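Local coordinates for protein myosin-I heavy chain (PDB 5EJR) that is the heavy chain of an actin-based class VII motor acting in early phagocytosis and adhesion, seen here as its second tail MyTH4-FERM unit, at residues S123-F128 / P164-L169; E150-R155 / V172-L177; L322-I327 / L407-L412; Q326-W331 / R370-D375. All blocks are in the same frame, centred on the assembly; numbering follows the deposited sequence.

Interaction 1 (S123-F128 / P164-L169); sequences SAKKGF and PQLASL
Lys125 and Leu169 bury the most surface here, with Phe128 and Leu166 close behind, where helices 121-137 and 164-178 of the MyTH4 helical domain run side by side. The two short segments are nearly parallel, at 23°, with their axes 10.5 Å apart. Leu169 points into the gap and its CD2 does most of the touching: it lies 3.5 Å from Lys125 O, 3.7 Å from Lys125 CG and 3.9 Å from Phe128 CB. Lys125 reaches this methyl because its CG stands anti to the backbone N (chi1 -179°) and the chain then runs straight to CE. Only at chi4 does it bend, which leaves NZ 4.0 Å from the aliphatic CG of Gln165; the amide of Gln165 is bonded instead to Leu204 O on helix 194-205. One turn back, Leu166 CD1 rests against both Lys125 CB and Phe128 CD2, 4.1 Å from the latter. An alanine in place of Leu169 is likely to leave a gap beside Lys125 CG and Phe128 CB. The lysine thus serves through its methylenes, roofing the partly exposed margin, while Phe128 and Leu169 form the buried side; what joins the two segments directly is apolar packing, without a polar bond between them to fix the register.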
loop_
_atom_site.group_PDB
_atom_site.type_symbol
_atom_site.label_atom_id
_atom_site.label_comp_id
_atom_site.label_asym_id
_atom_site.label_seq_id
_atom_site.Cartn_x
_atom_site.Cartn_y
_atom_site.Cartn_z
ATOM N N SER A 123 -15.239 -25.433 -7.006
ATOM C CA SER A 123 -14.451 -25.579 -5.788
ATOM C C SER A 123 -13.013 -25.909 -6.211
ATOM O O SER A 123 -12.083 -25.288 -5.698
ATOM C CB SER A 123 -15.039 -26.659 -4.884
ATOM O OG SER A 123 -14.132 -27.068 -3.874
ATOM N N ALA A 124 -12.833 -26.828 -7.189
ATOM C CA ALA A 124 -11.513 -27.203 -7.724
ATOM C C ALA A 124 -10.778 -26.020 -8.374
ATOM O O ALA A 124 -9.554 -25.953 -8.277
ATOM C CB ALA A 124 -11.648 -28.332 -8.731
ATOM N N LYS A 125 -11.519 -25.118 -9.060
ATOM C CA LYS A 125 -10.973 -23.942 -9.750
ATOM C C LYS A 125 -10.364 -22.966 -8.714
ATOM O O LYS A 125 -9.271 -22.439 -8.942
ATOM C CB LYS A 125 -12.077 -23.273 -10.602
ATOM C CG LYS A 125 -11.644 -22.045 -11.394
ATOM C CD LYS A 125 -12.816 -21.436 -12.160
ATOM C CE LYS A 125 -12.434 -20.229 -12.990
ATOM N NZ LYS A 125 -11.544 -20.581 -14.135
ATOM N N LYS A 126 -11.068 -22.781 -7.573
ATOM C CA LYS A 126 -10.692 -21.965 -6.418
ATOM C C LYS A 126 -9.424 -22.531 -5.768
ATOM O O LYS A 126 -8.594 -21.773 -5.257
ATOM C CB LYS A 126 -11.846 -21.908 -5.398
ATOM C CG LYS A 126 -12.925 -20.885 -5.741
ATOM C CD LYS A 126 -14.163 -21.112 -4.886
ATOM C CE LYS A 126 -15.254 -20.103 -5.121
ATOM N NZ LYS A 126 -16.348 -20.249 -4.117
ATOM N N GLY A 127 -9.290 -23.861 -5.816
ATOM C CA GLY A 127 -8.120 -24.574 -5.333
ATOM C C GLY A 127 -6.936 -24.204 -6.187
ATOM O O GLY A 127 -5.860 -23.911 -5.658
ATOM N N PHE A 128 -7.139 -24.134 -7.521
ATOM C CA PHE A 128 -6.059 -23.688 -8.405
ATOM C C PHE A 128 -5.764 -22.174 -8.273
ATOM O O PHE A 128 -4.612 -21.773 -8.441
ATOM C CB PHE A 128 -6.303 -24.091 -9.865
ATOM C CG PHE A 128 -6.067 -25.563 -10.120
ATOM C CD1 PHE A 128 -4.802 -26.118 -9.975
ATOM C CD2 PHE A 128 -7.112 -26.395 -10.506
ATOM C CE1 PHE A 128 -4.591 -27.485 -10.193
ATOM C CE2 PHE A 128 -6.897 -27.759 -10.730
ATOM C CZ PHE A 128 -5.638 -28.295 -10.571
ATOM N N PRO A 164 -10.420 -25.556 -21.515
ATOM C CA PRO A 164 -9.258 -24.709 -21.868
ATOM C C PRO A 164 -9.060 -23.476 -20.973
ATOM O O PRO A 164 -7.936 -22.989 -20.868
ATOM C CB PRO A 164 -9.497 -24.347 -23.339
ATOM C CG PRO A 164 -10.968 -24.446 -23.517
ATOM C CD PRO A 164 -11.464 -25.504 -22.564
ATOM N N GLN A 165 -10.139 -22.996 -20.318
ATOM C CA GLN A 165 -10.100 -21.870 -19.380
ATOM C C GLN A 165 -9.356 -22.335 -18.124
ATOM O O GLN A 165 -8.345 -21.730 -17.744
ATOM C CB GLN A 165 -11.530 -21.400 -19.028
ATOM C CG GLN A 165 -11.605 -20.194 -18.089
ATOM C CD GLN A 165 -11.533 -18.886 -18.836
ATOM O OE1 GLN A 165 -12.550 -18.346 -19.290
ATOM N NE2 GLN A 165 -10.328 -18.347 -18.973
ATOM N N LEU A 166 -9.824 -23.437 -17.517
ATOM C CA LEU A 166 -9.203 -24.031 -16.334
ATOM C C LEU A 166 -7.749 -24.432 -16.659
ATOM O O LEU A 166 -6.898 -24.365 -15.774
ATOM C CB LEU A 166 -10.050 -25.214 -15.832
ATOM C CG LEU A 166 -9.535 -26.059 -14.654
ATOM C CD1 LEU A 166 -9.955 -25.460 -13.311
ATOM C CD2 LEU A 166 -10.070 -27.475 -14.746
ATOM N N ALA A 167 -7.456 -24.744 -17.942
ATOM C CA ALA A 167 -6.106 -25.080 -18.407
ATOM C C ALA A 167 -5.211 -23.849 -18.443
ATOM O O ALA A 167 -4.006 -23.983 -18.255
ATOM C CB ALA A 167 -6.161 -25.714 -19.789
ATOM N N SER A 168 -5.790 -22.655 -18.700
ATOM C CA SER A 168 -5.033 -21.409 -18.756
ATOM C C SER A 168 -4.646 -20.982 -17.337
ATOM O O SER A 168 -3.565 -20.428 -17.138
ATOM C CB SER A 168 -5.810 -20.319 -19.494
ATOM O OG SER A 168 -6.864 -19.752 -18.733
ATOM N N LEU A 169 -5.515 -21.299 -16.359
ATOM C CA LEU A 169 -5.321 -21.054 -14.936
ATOM C C LEU A 169 -4.192 -21.939 -14.390
ATOM O O LEU A 169 -3.416 -21.464 -13.569
ATOM C CB LEU A 169 -6.639 -21.274 -14.170
ATOM C CG LEU A 169 -6.626 -21.306 -12.621
ATOM C CD1 LEU A 169 -5.955 -20.045 -12.000
ATOM C CD2 LEU A 169 -8.029 -21.421 -12.095
#

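Interaction 2 (E150-R155 / V172-L177); sequences EQLMSR and VCIEKL
Leu152 and Ile174 face each other where helices 142-159 and 164-178 pack antiparallel, their short segments crossing at -159° with axes 9.9 Å apart. The two follow each other in the chain, so the contact is that of a helical hairpin within the all-helical MyTH4 domain. Leu152 carries one side of it and works at two levels. Its CB rests 3.7 Å from Ile174 CG1, whereas CD1 extends further across, to 3.6 Å from Leu177 CD1 and 4.0 Å from Cys173 CB; the Leu152 and Leu177 side chains meet at about a right angle. Ile174 answers with its longer branch. With CG1 anti to the carbonyl carbon (chi1 -65°), CD1 is carried over the backbone between Leu152 and Met153 and lies 3.8 Å from Met153 N. An alanine at Ile174 would probably leave Leu152 CB and Met153 CG without their cover, opening a gap between the helices at their nearest residues. Tyr112 of helix 104-113 touches Leu152, and Ile131 of helix 121-137 touches Cys173, so the inner side of the pair is closed by other helices of the domain. Met153 marks the more exposed margin: its CG lies 4.0 Å from Ile174 CD1, and the chain, extended beyond CG, brings the terminal CE to 4.2 Å from Ile174 CG2.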
loop_
_atom_site.group_PDB
_atom_site.type_symbol
_atom_site.label_atom_id
_atom_site.label_comp_id
_atom_site.label_asym_id
_atom_site.label_seq_id
_atom_site.Cartn_x
_atom_site.Cartn_y
_atom_site.Cartn_z
ATOM N N GLU A 150 5.558 -30.794 -12.676
ATOM C CA GLU A 150 5.276 -31.931 -13.567
ATOM C C GLU A 150 3.852 -32.454 -13.380
ATOM O O GLU A 150 3.202 -32.818 -14.355
ATOM C CB GLU A 150 6.303 -33.067 -13.372
ATOM C CG GLU A 150 7.717 -32.726 -13.831
ATOM C CD GLU A 150 7.901 -32.284 -15.275
ATOM O OE1 GLU A 150 7.175 -32.787 -16.163
ATOM O OE2 GLU A 150 8.802 -31.448 -15.518
ATOM N N GLN A 151 3.358 -32.440 -12.134
ATOM C CA GLN A 151 1.998 -32.830 -11.789
ATOM C C GLN A 151 1.004 -31.824 -12.375
ATOM O O GLN A 151 0.030 -32.245 -12.990
ATOM C CB GLN A 151 1.834 -32.949 -10.266
ATOM C CG GLN A 151 0.477 -33.516 -9.825
ATOM C CD GLN A 151 0.297 -35.018 -9.982
ATOM O OE1 GLN A 151 1.197 -35.759 -10.405
ATOM N NE2 GLN A 151 -0.881 -35.507 -9.612
ATOM N N LEU A 152 1.247 -30.500 -12.195
ATOM C CA LEU A 152 0.386 -29.446 -12.749
ATOM C C LEU A 152 0.338 -29.572 -14.270
ATOM O O LEU A 152 -0.750 -29.521 -14.842
ATOM C CB LEU A 152 0.885 -28.039 -12.350
ATOM C CG LEU A 152 0.821 -27.628 -10.878
ATOM C CD1 LEU A 152 1.274 -26.191 -10.717
ATOM C CD2 LEU A 152 -0.584 -27.785 -10.293
ATOM N N MET A 153 1.524 -29.808 -14.906
ATOM C CA MET A 153 1.705 -30.027 -16.340
ATOM C C MET A 153 0.843 -31.220 -16.799
ATOM O O MET A 153 0.202 -31.133 -17.848
ATOM C CB MET A 153 3.183 -30.294 -16.658
ATOM C CG MET A 153 4.062 -29.044 -16.696
ATOM S SD MET A 153 5.797 -29.472 -17.073
ATOM C CE MET A 153 6.586 -27.882 -16.848
ATOM N N SER A 154 0.791 -32.317 -15.984
ATOM C CA SER A 154 -0.025 -33.517 -16.268
ATOM C C SER A 154 -1.522 -33.224 -16.152
ATOM O O SER A 154 -2.321 -33.706 -16.958
ATOM C CB SER A 154 0.348 -34.667 -15.339
ATOM O OG SER A 154 1.595 -35.227 -15.714
ATOM N N ARG A 155 -1.906 -32.433 -15.148
ATOM C CA ARG A 155 -3.305 -32.051 -14.977
ATOM C C ARG A 155 -3.732 -31.118 -16.106
ATOM O O ARG A 155 -4.908 -31.097 -16.453
ATOM C CB ARG A 155 -3.519 -31.350 -13.634
ATOM C CG ARG A 155 -3.507 -32.294 -12.444
ATOM C CD ARG A 155 -4.751 -33.174 -12.353
ATOM N NE ARG A 155 -6.007 -32.428 -12.197
ATOM C CZ ARG A 155 -6.474 -31.971 -11.039
ATOM N NH1 ARG A 155 -5.765 -32.110 -9.924
ATOM N NH2 ARG A 155 -7.643 -31.348 -10.989
ATOM N N VAL A 172 -0.889 -20.654 -15.834
ATOM C CA VAL A 172 -0.356 -19.443 -15.175
ATOM C C VAL A 172 0.371 -19.854 -13.873
ATOM O O VAL A 172 1.453 -19.327 -13.603
ATOM C CB VAL A 172 -1.351 -18.245 -15.009
ATOM C CG1 VAL A 172 -2.476 -18.526 -14.018
ATOM C CG2 VAL A 172 -0.618 -16.953 -14.646
ATOM N N CYS A 173 -0.159 -20.880 -13.147
ATOM C CA CYS A 173 0.485 -21.433 -11.949
ATOM C C CYS A 173 1.870 -21.924 -12.298
ATOM O O CYS A 173 2.822 -21.602 -11.588
ATOM C CB CYS A 173 -0.353 -22.550 -11.337
ATOM S SG CYS A 173 -1.936 -22.001 -10.675
ATOM N N ILE A 174 1.985 -22.673 -13.413
ATOM C CA ILE A 174 3.241 -23.230 -13.932
ATOM C C ILE A 174 4.210 -22.090 -14.277
ATOM O O ILE A 174 5.395 -22.196 -13.961
ATOM C CB ILE A 174 2.966 -24.172 -15.149
ATOM C CG1 ILE A 174 2.163 -25.423 -14.707
ATOM C CG2 ILE A 174 4.264 -24.570 -15.896
ATOM C CD1 ILE A 174 1.382 -26.162 -15.852
ATOM N N GLU A 175 3.702 -21.004 -14.914
ATOM C CA GLU A 175 4.510 -19.829 -15.284
ATOM C C GLU A 175 5.099 -19.180 -14.026
ATOM O O GLU A 175 6.296 -18.890 -13.987
ATOM C CB GLU A 175 3.662 -18.797 -16.062
ATOM C CG GLU A 175 4.422 -17.532 -16.464
ATOM C CD GLU A 175 3.628 -16.238 -16.551
ATOM O OE1 GLU A 175 2.423 -16.283 -16.894
ATOM O OE2 GLU A 175 4.229 -15.166 -16.309
ATOM N N LYS A 176 4.257 -18.977 -13.001
ATOM C CA LYS A 176 4.647 -18.358 -11.737
ATOM C C LYS A 176 5.619 -19.207 -10.909
ATOM O O LYS A 176 6.382 -18.632 -10.141
ATOM C CB LYS A 176 3.422 -17.939 -10.908
ATOM C CG LYS A 176 2.541 -16.854 -11.535
ATOM C CD LYS A 176 3.324 -15.581 -11.903
ATOM C CE LYS A 176 2.487 -14.577 -12.651
ATOM N NZ LYS A 176 3.283 -13.885 -13.698
ATOM N N LEU A 177 5.609 -20.548 -11.052
ATOM C CA LEU A 177 6.547 -21.413 -10.321
ATOM C C LEU A 177 7.866 -21.455 -11.078
ATOM O O LEU A 177 8.925 -21.593 -10.470
ATOM C CB LEU A 177 5.987 -22.834 -10.117
ATOM C CG LEU A 177 4.758 -22.961 -9.203
ATOM C CD1 LEU A 177 4.029 -24.249 -9.468
ATOM C CD2 LEU A 177 5.137 -22.875 -7.716
#

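Interaction 3 (L322-I327 / L407-L412); sequences LTYCQI and LMFINL. With EDO (1,2-ethanediol), chain H.
In the helical middle lobe of the FERM domain, Tyr324 and Ile327 of helix 317-332 pack against Phe409 and Ile410 of helix 402-416, the segment axes crossing at 48°. The closest approach is aromatic: Phe409 CD2 lies at the edge of the Tyr324 ring, 3.5 Å from CE1. The planes stand at 81° with centroids 5.7 Å apart, an oblique pair. Both rings are brought into the gap by a first torsion that sets CG anti to the backbone N (chi1 162° in Tyr324, much the same in Phe409). Ile327 divides its branches between the partners, CG2 lying 3.8 Å from Phe409 CE2 and CD1 3.8 Å from Ile410 CG1. Beside it, Gln326 NE2 donates to O2 of an ethanediol, probably from the crystallisation liquor, at 2.9 Å. Helix 341-355 covers the aromatic end, Leu351 and Leu354 touching Tyr324 and Ile347 touching Phe409, while Gln326 OE1 reaches back to Arg296 N, at the end of strand 290-296.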
loop_
_atom_site.group_PDB
_atom_site.type_symbol
_atom_site.label_atom_id
_atom_site.label_comp_id
_atom_site.label_asym_id
_atom_site.label_seq_id
_atom_site.Cartn_x
_atom_site.Cartn_y
_atom_site.Cartn_z
ATOM N N LEU A 322 -1.004 21.946 -9.915
ATOM C CA LEU A 322 -1.247 20.965 -8.865
ATOM C C LEU A 322 -0.674 21.426 -7.549
ATOM O O LEU A 322 -1.278 21.191 -6.505
ATOM C CB LEU A 322 -0.704 19.596 -9.216
ATOM C CG LEU A 322 -1.473 18.809 -10.251
ATOM C CD1 LEU A 322 -0.689 17.558 -10.633
ATOM C CD2 LEU A 322 -2.898 18.436 -9.753
ATOM N N THR A 323 0.478 22.118 -7.604
ATOM C CA THR A 323 1.119 22.671 -6.410
ATOM C C THR A 323 0.264 23.755 -5.795
ATOM O O THR A 323 0.052 23.731 -4.580
ATOM C CB THR A 323 2.535 23.164 -6.730
ATOM O OG1 THR A 323 3.268 22.057 -7.250
ATOM C CG2 THR A 323 3.249 23.712 -5.489
ATOM N N TYR A 324 -0.171 24.732 -6.618
ATOM C CA TYR A 324 -0.997 25.835 -6.142
ATOM C C TYR A 324 -2.268 25.259 -5.480
ATOM O O TYR A 324 -2.584 25.631 -4.357
ATOM C CB TYR A 324 -1.344 26.815 -7.297
ATOM C CG TYR A 324 -2.533 27.686 -6.942
ATOM C CD1 TYR A 324 -2.448 28.640 -5.929
ATOM C CD2 TYR A 324 -3.765 27.501 -7.564
ATOM C CE1 TYR A 324 -3.548 29.409 -5.570
ATOM C CE2 TYR A 324 -4.883 28.239 -7.183
ATOM C CZ TYR A 324 -4.775 29.167 -6.165
ATOM O OH TYR A 324 -5.865 29.915 -5.831
ATOM N N CYS A 325 -2.967 24.362 -6.198
ATOM C CA CYS A 325 -4.174 23.654 -5.776
ATOM C C CYS A 325 -3.961 22.948 -4.417
ATOM O O CYS A 325 -4.824 23.038 -3.549
ATOM C CB CYS A 325 -4.608 22.677 -6.867
ATOM S SG CYS A 325 -6.143 21.781 -6.520
ATOM N N GLN A 326 -2.790 22.307 -4.213
ATOM C CA GLN A 326 -2.461 21.581 -2.967
ATOM C C GLN A 326 -2.253 22.543 -1.795
ATOM O O GLN A 326 -2.776 22.284 -0.720
ATOM C CB GLN A 326 -1.225 20.680 -3.155
ATOM C CG GLN A 326 -0.858 19.896 -1.909
ATOM C CD GLN A 326 0.250 18.928 -2.209
ATOM O OE1 GLN A 326 0.198 18.187 -3.177
ATOM N NE2 GLN A 326 1.282 18.943 -1.406
ATOM N N ILE A 327 -1.527 23.643 -2.007
ATOM C CA ILE A 327 -1.260 24.611 -0.929
ATOM C C ILE A 327 -2.566 25.342 -0.565
ATOM O O ILE A 327 -2.807 25.603 0.610
ATOM C CB ILE A 327 -0.138 25.588 -1.357
ATOM C CG1 ILE A 327 1.184 24.784 -1.598
ATOM C CG2 ILE A 327 0.074 26.688 -0.281
ATOM C CD1 ILE A 327 2.152 25.517 -2.550
ATOM N N LEU A 407 1.706 32.761 -7.383
ATOM C CA LEU A 407 3.070 32.850 -6.848
ATOM C C LEU A 407 3.101 33.706 -5.590
ATOM O O LEU A 407 3.820 33.374 -4.652
ATOM C CB LEU A 407 4.043 33.438 -7.908
ATOM C CG LEU A 407 4.342 32.568 -9.136
ATOM C CD1 LEU A 407 4.986 33.386 -10.254
ATOM C CD2 LEU A 407 5.262 31.439 -8.790
ATOM N N MET A 408 2.297 34.797 -5.565
ATOM C CA MET A 408 2.182 35.730 -4.439
ATOM C C MET A 408 1.547 34.985 -3.260
ATOM O O MET A 408 1.968 35.162 -2.122
ATOM C CB MET A 408 1.261 36.913 -4.815
ATOM C CG MET A 408 1.915 38.012 -5.602
ATOM S SD MET A 408 0.696 39.296 -6.081
ATOM C CE MET A 408 0.379 40.081 -4.496
ATOM N N PHE A 409 0.493 34.209 -3.539
ATOM C CA PHE A 409 -0.187 33.409 -2.511
ATOM C C PHE A 409 0.813 32.405 -1.897
ATOM O O PHE A 409 0.968 32.369 -0.683
ATOM C CB PHE A 409 -1.394 32.678 -3.121
ATOM C CG PHE A 409 -1.956 31.575 -2.247
ATOM C CD1 PHE A 409 -2.541 31.867 -1.016
ATOM C CD2 PHE A 409 -1.839 30.241 -2.623
ATOM C CE1 PHE A 409 -3.051 30.841 -0.206
ATOM C CE2 PHE A 409 -2.337 29.221 -1.808
ATOM C CZ PHE A 409 -2.923 29.530 -0.597
ATOM N N ILE A 410 1.541 31.649 -2.751
ATOM C CA ILE A 410 2.527 30.690 -2.244
ATOM C C ILE A 410 3.625 31.398 -1.448
ATOM O O ILE A 410 3.986 30.916 -0.396
ATOM C CB ILE A 410 3.099 29.782 -3.360
ATOM C CG1 ILE A 410 1.955 28.963 -4.023
ATOM C CG2 ILE A 410 4.192 28.876 -2.783
ATOM C CD1 ILE A 410 2.194 28.463 -5.463
ATOM N N ASN A 411 4.100 32.548 -1.920
ATOM C CA ASN A 411 5.129 33.315 -1.214
ATOM C C ASN A 411 4.666 33.699 0.196
ATOM O O ASN A 411 5.413 33.579 1.158
ATOM C CB ASN A 411 5.522 34.575 -2.012
ATOM C CG ASN A 411 6.594 35.390 -1.307
ATOM O OD1 ASN A 411 7.710 34.927 -0.997
ATOM N ND2 ASN A 411 6.240 36.589 -0.963
ATOM N N LEU A 412 3.429 34.175 0.305
ATOM C CA LEU A 412 2.888 34.577 1.607
ATOM C C LEU A 412 2.732 33.420 2.569
ATOM O O LEU A 412 3.200 33.514 3.687
ATOM C CB LEU A 412 1.591 35.341 1.411
ATOM C CG LEU A 412 1.883 36.776 1.061
ATOM C CD1 LEU A 412 0.778 37.366 0.260
ATOM C CD2 LEU A 412 2.192 37.590 2.319
HETATM C C1 EDO H . 3.502 22.610 1.619
HETATM O O1 EDO H . 3.753 21.767 2.722
HETATM C C2 EDO H . 2.837 21.945 0.373
HETATM O O2 EDO H . 1.965 20.861 0.639
#

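Interaction 4 (Q326-W331 / R370-D375); sequences QIRDEW and RQVLPD. With EDO (1,2-ethanediol), chain H.
Trp331 and Pro374 form the tight part of this contact between helix 317-332 and the loop joining helices 366-370 and 375-378. Pro374 CD lies over one face of the indole, 4.0 Å from the five-ring centroid in a CH-pi contact, while the ring edge is met by Val372 O. Trp331 NE1 donates to that oxygen at 2.8 Å, nearly straight (169°) and in the indole plane, though NE1 stands above the carbonyl plane of Val372. Leu373 CD2 adds a contact 3.7 Å from Trp331 CZ2. Together they hold the indole by edge and face. The looser, wetter side belongs to Arg328, whose extended chain brings NH2 2.9 Å from Gln371 O in a more bent bond (146°). A water accepts from Arg328 NH1 and donates to the same oxygen, giving the loop carbonyl a second, indirect tie. Pro374 takes the N-cap position, just before helix 375-378; Ile347 and Leu351 of helix 341-355 and Ile413 of helix 402-416 also touch Trp331, setting it among the helices of the FERM middle lobe.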
loop_
_atom_site.group_PDB
_atom_site.type_symbol
_atom_site.label_atom_id
_atom_site.label_comp_id
_atom_site.label_asym_id
_atom_site.label_seq_id
_atom_site.Cartn_x
_atom_site.Cartn_y
_atom_site.Cartn_z
ATOM N N GLN A 326 -2.790 22.307 -4.213
ATOM C CA GLN A 326 -2.461 21.581 -2.967
ATOM C C GLN A 326 -2.253 22.543 -1.795
ATOM O O GLN A 326 -2.776 22.284 -0.720
ATOM C CB GLN A 326 -1.225 20.680 -3.155
ATOM C CG GLN A 326 -0.858 19.896 -1.909
ATOM C CD GLN A 326 0.250 18.928 -2.209
ATOM O OE1 GLN A 326 0.198 18.187 -3.177
ATOM N NE2 GLN A 326 1.282 18.943 -1.406
ATOM N N ILE A 327 -1.527 23.643 -2.007
ATOM C CA ILE A 327 -1.260 24.611 -0.929
ATOM C C ILE A 327 -2.566 25.342 -0.565
ATOM O O ILE A 327 -2.807 25.603 0.610
ATOM C CB ILE A 327 -0.138 25.588 -1.357
ATOM C CG1 ILE A 327 1.184 24.784 -1.598
ATOM C CG2 ILE A 327 0.074 26.688 -0.281
ATOM C CD1 ILE A 327 2.152 25.517 -2.550
ATOM N N ARG A 328 -3.384 25.670 -1.578
ATOM C CA ARG A 328 -4.676 26.344 -1.380
ATOM C C ARG A 328 -5.594 25.450 -0.544
ATOM O O ARG A 328 -6.233 25.944 0.373
ATOM C CB ARG A 328 -5.367 26.688 -2.713
ATOM C CG ARG A 328 -6.436 27.795 -2.519
ATOM C CD ARG A 328 -7.409 27.803 -3.690
ATOM N NE ARG A 328 -8.327 28.949 -3.661
ATOM C CZ ARG A 328 -9.509 28.949 -3.036
ATOM N NH1 ARG A 328 -9.906 27.888 -2.349
ATOM N NH2 ARG A 328 -10.296 30.022 -3.086
ATOM N N ASP A 329 -5.622 24.140 -0.839
ATOM C CA ASP A 329 -6.435 23.154 -0.112
ATOM C C ASP A 329 -6.017 23.038 1.343
ATOM O O ASP A 329 -6.878 22.997 2.244
ATOM C CB ASP A 329 -6.414 21.800 -0.825
ATOM C CG ASP A 329 -7.190 20.737 -0.081
ATOM O OD1 ASP A 329 -8.430 20.713 -0.210
ATOM O OD2 ASP A 329 -6.557 19.951 0.660
ATOM N N GLU A 330 -4.681 23.022 1.595
ATOM C CA GLU A 330 -4.130 22.959 2.957
ATOM C C GLU A 330 -4.492 24.232 3.722
ATOM O O GLU A 330 -4.820 24.169 4.926
ATOM C CB GLU A 330 -2.595 22.793 2.901
ATOM C CG GLU A 330 -2.208 21.400 2.439
ATOM C CD GLU A 330 -0.756 21.268 2.015
ATOM O OE1 GLU A 330 -0.244 20.130 2.012
ATOM O OE2 GLU A 330 -0.136 22.292 1.651
ATOM N N TRP A 331 -4.406 25.392 3.030
ATOM C CA TRP A 331 -4.815 26.673 3.603
ATOM C C TRP A 331 -6.316 26.578 3.966
ATOM O O TRP A 331 -6.688 26.977 5.072
ATOM C CB TRP A 331 -4.631 27.803 2.594
ATOM C CG TRP A 331 -5.327 29.095 2.947
ATOM C CD1 TRP A 331 -6.436 29.621 2.348
ATOM C CD2 TRP A 331 -4.982 29.986 4.012
ATOM N NE1 TRP A 331 -6.800 30.795 2.972
ATOM C CE2 TRP A 331 -5.934 31.032 4.014
ATOM C CE3 TRP A 331 -3.974 29.984 4.999
ATOM C CZ2 TRP A 331 -5.857 32.116 4.906
ATOM C CZ3 TRP A 331 -3.899 31.055 5.884
ATOM C CH2 TRP A 331 -4.869 32.079 5.867
ATOM N N ARG A 370 -16.079 32.950 2.846
ATOM C CA ARG A 370 -16.039 31.507 3.115
ATOM C C ARG A 370 -15.289 30.711 2.021
ATOM O O ARG A 370 -14.901 29.596 2.272
ATOM C CB ARG A 370 -17.458 30.945 3.256
ATOM C CG ARG A 370 -18.261 31.557 4.392
ATOM C CD ARG A 370 -17.591 31.433 5.757
ATOM N NE ARG A 370 -17.343 30.040 6.161
ATOM C CZ ARG A 370 -18.253 29.204 6.651
ATOM N NH1 ARG A 370 -19.527 29.566 6.729
ATOM N NH2 ARG A 370 -17.905 27.990 7.027
ATOM N N GLN A 371 -15.139 31.251 0.810
ATOM C CA GLN A 371 -14.427 30.541 -0.262
ATOM C C GLN A 371 -12.900 30.690 -0.122
ATOM O O GLN A 371 -12.144 30.010 -0.837
ATOM C CB GLN A 371 -14.859 31.104 -1.622
ATOM C CG GLN A 371 -16.344 30.872 -2.003
ATOM C CD GLN A 371 -16.621 31.492 -3.365
ATOM O OE1 GLN A 371 -16.661 32.724 -3.545
ATOM N NE2 GLN A 371 -16.720 30.653 -4.378
ATOM N N VAL A 372 -12.443 31.607 0.735
ATOM C CA VAL A 372 -11.016 31.948 0.818
ATOM C C VAL A 372 -10.399 31.968 2.227
ATOM O O VAL A 372 -9.175 32.179 2.349
ATOM C CB VAL A 372 -10.720 33.294 0.087
ATOM C CG1 VAL A 372 -11.088 33.200 -1.386
ATOM C CG2 VAL A 372 -11.419 34.487 0.770
ATOM N N LEU A 373 -11.191 31.736 3.280
ATOM C CA LEU A 373 -10.600 31.680 4.620
ATOM C C LEU A 373 -11.036 30.387 5.257
ATOM O O LEU A 373 -12.233 30.097 5.191
ATOM C CB LEU A 373 -11.083 32.810 5.528
ATOM C CG LEU A 373 -10.486 34.169 5.450
ATOM C CD1 LEU A 373 -11.136 35.040 6.525
ATOM C CD2 LEU A 373 -8.924 34.138 5.634
ATOM N N PRO A 374 -10.137 29.611 5.913
ATOM C CA PRO A 374 -10.609 28.389 6.601
ATOM C C PRO A 374 -11.327 28.775 7.900
ATOM O O PRO A 374 -11.029 29.830 8.466
ATOM C CB PRO A 374 -9.310 27.640 6.925
ATOM C CG PRO A 374 -8.289 28.731 7.072
ATOM C CD PRO A 374 -8.685 29.824 6.104
ATOM N N ASP A 375 -12.193 27.892 8.426
ATOM C CA ASP A 375 -12.923 28.149 9.690
ATOM C C ASP A 375 -12.008 28.455 10.856
ATOM O O ASP A 375 -12.323 29.318 11.668
ATOM C CB ASP A 375 -13.827 26.958 10.049
ATOM C CG ASP A 375 -14.993 26.750 9.104
ATOM O OD1 ASP A 375 -15.177 27.589 8.172
ATOM O OD2 ASP A 375 -15.721 25.760 9.282
HETATM C C1 EDO H . 3.502 22.610 1.619
HETATM O O1 EDO H . 3.753 21.767 2.722
HETATM C C2 EDO H . 2.837 21.945 0.373
HETATM O O2 EDO H . 1.965 20.861 0.639
HETATM O O HOH W 1 -12.732 27.465 -1.522
#

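From the N terminus, interaction 1 opens on helix 121-137 and closes on helix 164-178; interaction 2 opens on the intervening helix 142-159 and closes further along that same last helix. The two therefore cross in the chain, and they touch through Phe128, which meets Leu152 and Cys173, so three MyTH4 helices share one core. Far along the chain, helix 317-332 starts both remaining contacts. Interaction 4 closes the shorter loop, at 370-375, within the longer one that interaction 3 closes on helix 402-416; Phe409 packs on Arg328 and Trp331 between them. The MyTH4 and FERM pairs lie in series, with interactions 1 and 3 centred about 54 Å apart.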